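Local coordinates for protein diaminobutyrate-pyruvate transaminase and L-2,4-diaminobutyrate decarboxylase (Vibrio parahaemolyticus, PDB 2QMA) that probably uses pyridoxal 5'-phosphate to decarboxylate L-2,4-diaminobutyrate through this C-terminal decarboxylase domain of a longer protein that also carries an aminotransferase part, at residues 388-391 with 392-396. Numbering follows the deposited sequence.
Sequences GPKA and LGDMY
Lys390 starts with CG on the far side from its own N (chi1 -169°), then bends at chi2 and again at chi4. In Asp394, CG is anti to the carbonyl carbon and beside the backbone N (chi1 -65°). These torsions bring the ammonium of Lys390 to the carboxylate one turn on, in an i to i+4 salt bridge. Lys390 NZ lies 2.7 Å from Asp394 OD1 and meets the syn lone pair, on the side of the second oxygen. The Lys390 side chain is exposed, so solvent probably weakens the pairing. The backbone beneath is bonded in the same i to i+4 step. Gly393 N donates to Pro389 O at 2.7 Å, and Asp394 N donates to Lys390 O at 2.7 Å. Met395 N reaches Ala391 O at 3.0 Å. The selenomethionine at 395 also brings CG within 3.2 Å of Ala391 O. The first bond of the series is longer: Leu392 N lies 3.3 Å from Gly388 O, though nearly straight at 171°. Leu392 and Met395 also pack on Tyr328, while Tyr396 OH bonds Leu326 O. Trp19 of the second subunit packs on Asp394 and Met395. Gly388 is at the N-cap position and Pro389 opens helix 389-411. This is its N-terminal start, in the pyridoxal-dependent decarboxylase domain, with the Leu392 side chain about 11 Å from that of Lys325, the predicted cofactor attachment site, unmodified here.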
# COMPACT_ATOMS: atom_id res chain seq x y z
N GLY A 388 10.16 9.07 20.36
CA GLY A 388 11.56 8.69 20.33
C GLY A 388 11.85 7.22 20.63
O GLY A 388 11.03 6.53 21.24
N PRO A 389 13.02 6.74 20.21
CA PRO A 389 13.33 5.29 20.23
C PRO A 389 13.44 4.73 21.64
O PRO A 389 13.01 3.59 21.88
CB PRO A 389 14.66 5.19 19.50
CG PRO A 389 15.16 6.56 19.28
CD PRO A 389 14.15 7.55 19.69
N LYS A 390 14.02 5.50 22.56
CA LYS A 390 14.22 5.03 23.93
C LYS A 390 12.86 4.74 24.60
O LYS A 390 12.69 3.71 25.23
CB LYS A 390 15.01 6.04 24.77
CG LYS A 390 15.47 5.49 26.12
CD LYS A 390 16.18 4.17 25.94
CE LYS A 390 16.89 3.72 27.22
NZ LYS A 390 15.94 3.43 28.35
N ALA A 391 11.89 5.66 24.43
CA ALA A 391 10.55 5.48 25.01
C ALA A 391 9.89 4.23 24.44
O ALA A 391 9.28 3.45 25.17
CB ALA A 391 9.66 6.70 24.81
N LEU A 392 9.99 4.05 23.11
CA LEU A 392 9.49 2.79 22.49
C LEU A 392 10.24 1.57 23.08
O LEU A 392 9.64 0.56 23.40
CB LEU A 392 9.62 2.82 20.96
CG LEU A 392 8.76 3.85 20.19
CD1 LEU A 392 9.16 3.96 18.70
CD2 LEU A 392 7.26 3.54 20.31
N GLY A 393 11.56 1.69 23.22
CA GLY A 393 12.34 0.63 23.85
C GLY A 393 11.81 0.30 25.23
O GLY A 393 11.59 -0.88 25.56
N ASP A 394 11.56 1.33 26.01
CA ASP A 394 11.00 1.15 27.37
C ASP A 394 9.62 0.45 27.36
O ASP A 394 9.34 -0.41 28.22
CB ASP A 394 10.92 2.48 28.12
CG ASP A 394 12.28 3.10 28.42
OD1 ASP A 394 13.36 2.49 28.25
OD2 ASP A 394 12.26 4.27 28.85
N MSE A 395 8.77 0.80 26.40
CA MSE A 395 7.47 0.14 26.23
C MSE A 395 7.65 -1.35 25.99
O MSE A 395 6.90 -2.18 26.52
CB MSE A 395 6.66 0.78 25.09
CG MSE A 395 6.29 2.26 25.34
SE MSE A 395 5.36 3.07 23.90
CE MSE A 395 5.55 4.92 24.35
N TYR A 396 8.65 -1.71 25.19
CA TYR A 396 8.85 -3.12 24.81
C TYR A 396 9.38 -3.91 25.98
O TYR A 396 8.94 -5.04 26.19
CB TYR A 396 9.77 -3.27 23.58
CG TYR A 396 9.32 -2.44 22.39
CD1 TYR A 396 7.97 -2.23 22.15
CD2 TYR A 396 10.26 -1.86 21.53
CE1 TYR A 396 7.54 -1.42 21.08
CE2 TYR A 396 9.84 -1.07 20.43
CZ TYR A 396 8.48 -0.86 20.21
OH TYR A 396 8.08 -0.09 19.13